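Local structure of probable 3-hydroxybutyryl-CoA dehydrogenase (Escherichia coli, 3MOG) at residues A85-E90 and L174-Q179. The protein catalyses the NAD-dependent oxidation of 3-hydroxyadipyl-CoA to 3-oxoadipyl-CoA in the degradation of phenylacetate. Numbering follows the deposited sequence.
Sequences ADLVIE and LSWGKQ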
loop_
_atom_site.group_PDB
_atom_site.type_symbol
_atom_site.label_atom_id
_atom_site.label_comp_id
_atom_site.label_asym_id
_atom_site.label_seq_id
_atom_site.Cartn_x
_atom_site.Cartn_y
_atom_site.Cartn_z
ATOM N N ALA C 85 -1.092 -28.707 36.397
ATOM C CA ALA C 85 -1.980 -28.594 35.225
ATOM C C ALA C 85 -1.458 -29.325 33.996
ATOM O O ALA C 85 -0.271 -29.242 33.672
ATOM C CB ALA C 85 -2.234 -27.140 34.892
ATOM N N ASP C 86 -2.356 -30.042 33.326
ATOM C CA ASP C 86 -2.079 -30.667 32.026
ATOM C C ASP C 86 -2.298 -29.695 30.868
ATOM O O ASP C 86 -1.805 -29.921 29.757
ATOM C CB ASP C 86 -3.000 -31.863 31.819
ATOM C CG ASP C 86 -2.887 -32.880 32.928
ATOM O OD1 ASP C 86 -1.743 -33.245 33.296
ATOM O OD2 ASP C 86 -3.946 -33.312 33.426
ATOM N N LEU C 87 -3.080 -28.645 31.135
ATOM C CA LEU C 87 -3.416 -27.624 30.151
ATOM C C LEU C 87 -3.503 -26.279 30.848
ATOM O O LEU C 87 -4.154 -26.138 31.880
ATOM C CB LEU C 87 -4.746 -27.929 29.431
ATOM C CG LEU C 87 -5.333 -26.803 28.559
ATOM C CD1 LEU C 87 -4.437 -26.465 27.375
ATOM C CD2 LEU C 87 -6.728 -27.082 28.070
ATOM N N VAL C 88 -2.816 -25.305 30.273
ATOM C CA VAL C 88 -2.942 -23.932 30.685
ATOM C C VAL C 88 -3.574 -23.153 29.541
ATOM O O VAL C 88 -3.128 -23.254 28.381
ATOM C CB VAL C 88 -1.578 -23.310 31.033
ATOM C CG1 VAL C 88 -1.760 -21.873 31.467
ATOM C CG2 VAL C 88 -0.899 -24.094 32.135
ATOM N N ILE C 89 -4.621 -22.395 29.866
ATOM C CA ILE C 89 -5.242 -21.489 28.907
ATOM C C ILE C 89 -5.061 -20.052 29.408
ATOM O O ILE C 89 -5.667 -19.650 30.393
ATOM C CB ILE C 89 -6.732 -21.800 28.700
ATOM C CG1 ILE C 89 -6.924 -23.257 28.285
ATOM C CG2 ILE C 89 -7.350 -20.871 27.645
ATOM C CD1 ILE C 89 -8.369 -23.723 28.360
ATOM N N GLU C 90 -4.227 -19.297 28.708
ATOM C CA GLU C 90 -3.889 -17.923 29.072
ATOM C C GLU C 90 -4.869 -16.945 28.439
ATOM O O GLU C 90 -5.093 -16.979 27.240
ATOM C CB GLU C 90 -2.455 -17.622 28.603
ATOM C CG GLU C 90 -1.932 -16.248 28.941
ATOM C CD GLU C 90 -2.449 -15.153 28.018
ATOM O OE1 GLU C 90 -2.468 -15.352 26.780
ATOM O OE2 GLU C 90 -2.856 -14.100 28.545
ATOM N N LEU C 174 -14.203 -30.668 21.804
ATOM C CA LEU C 174 -15.346 -31.536 21.466
ATOM C C LEU C 174 -15.987 -31.999 22.770
ATOM O O LEU C 174 -17.167 -31.747 23.003
ATOM C CB LEU C 174 -14.932 -32.737 20.585
ATOM C CG LEU C 174 -14.855 -32.522 19.061
ATOM C CD1 LEU C 174 -14.273 -33.731 18.329
ATOM C CD2 LEU C 174 -16.214 -32.144 18.462
ATOM N N SER C 175 -15.182 -32.571 23.661
ATOM C CA SER C 175 -15.691 -33.014 24.964
ATOM C C SER C 175 -16.292 -31.893 25.840
ATOM O O SER C 175 -17.070 -32.181 26.743
ATOM C CB SER C 175 -14.626 -33.818 25.726
ATOM O OG SER C 175 -13.669 -32.976 26.344
ATOM N N TRP C 176 -15.953 -30.625 25.563
ATOM C CA TRP C 176 -16.594 -29.485 26.251
ATOM C C TRP C 176 -17.848 -28.972 25.537
ATOM O O TRP C 176 -18.383 -27.892 25.872
ATOM C CB TRP C 176 -15.608 -28.334 26.497
ATOM C CG TRP C 176 -14.439 -28.690 27.387
ATOM C CD1 TRP C 176 -14.282 -29.836 28.113
ATOM C CD2 TRP C 176 -13.280 -27.879 27.665
ATOM N NE1 TRP C 176 -13.090 -29.806 28.796
ATOM C CE2 TRP C 176 -12.460 -28.616 28.552
ATOM C CE3 TRP C 176 -12.848 -26.610 27.239
ATOM C CZ2 TRP C 176 -11.227 -28.130 29.024
ATOM C CZ3 TRP C 176 -11.631 -26.122 27.718
ATOM C CH2 TRP C 176 -10.830 -26.886 28.595
ATOM N N GLY C 177 -18.327 -29.753 24.566
ATOM C CA GLY C 177 -19.521 -29.401 23.798
ATOM C C GLY C 177 -19.278 -28.252 22.827
ATOM O O GLY C 177 -20.222 -27.570 22.417
ATOM N N LYS C 178 -18.009 -28.026 22.483
ATOM C CA LYS C 178 -17.642 -26.993 21.520
ATOM C C LYS C 178 -17.437 -27.608 20.154
ATOM O O LYS C 178 -17.505 -28.827 19.989
ATOM C CB LYS C 178 -16.362 -26.250 21.941
ATOM C CG LYS C 178 -16.429 -25.504 23.278
ATOM C CD LYS C 178 -17.647 -24.607 23.387
ATOM C CE LYS C 178 -17.673 -23.889 24.735
ATOM N NZ LYS C 178 -18.905 -23.047 24.896
ATOM N N GLN C 179 -17.184 -26.749 19.177
ATOM C CA GLN C 179 -16.830 -27.185 17.844
ATOM C C GLN C 179 -15.486 -26.566 17.483
ATOM O O GLN C 179 -15.407 -25.374 17.182
ATOM C CB GLN C 179 -17.906 -26.755 16.839
ATOM C CG GLN C 179 -17.755 -27.376 15.450
ATOM C CD GLN C 179 -17.678 -28.897 15.489
ATOM O OE1 GLN C 179 -18.567 -29.557 16.025
ATOM N NE2 GLN C 179 -16.603 -29.455 14.933
#
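Trp176 reaches across from the turn that follows helix 163-175 to meet Leu87 and Ile89 of strand 87-90, showing how a single large side chain can span widely separated backbones. The CA atoms of Leu87 and Trp176 are 13.9 Å apart, and the span is bridged by side chains. All of the contact falls on the six-membered end of the indole. CD1 of Ile89 lies close to the ring plane at its edge, 4.0 Å from CH2 of Trp176 and almost as near to CZ3. CD2 of Leu87 comes obliquely to the same CH2 of Trp176, at 4.1 Å, so that two methyl groups converge on one corner of the ring. CG1 of Ile89 stands anti to the carbonyl carbon (chi1 -55°) and chi2 is extended at 167°, which carries CD1 out from the sheet to the indole. This apolar side is buried: Thr117 lies against both Leu87 and Ile89, while Val23 and Ala24 of helix 15-26 pack on Trp176, whose ring also meets those of His27 and His29. The far side of the turn is looser, with Leu174, Ser175 and Gly177 exposed. There the helix ends in a Schellman motif, in which Gly177 N is hydrogen-bonded to Leu174 O at 2.8 Å; Gly177, the C-prime residue, takes the positive phi of 72°. The chain then enters strand 179-184, outermost of the sheet within this chain. Strand 87-90, between parallel strands 8-11 and 115-118, belongs to the core of the NAD-binding domain, and this packing of the turn after helix 163-175 against the central sheet is part of its Rossmann-type fold.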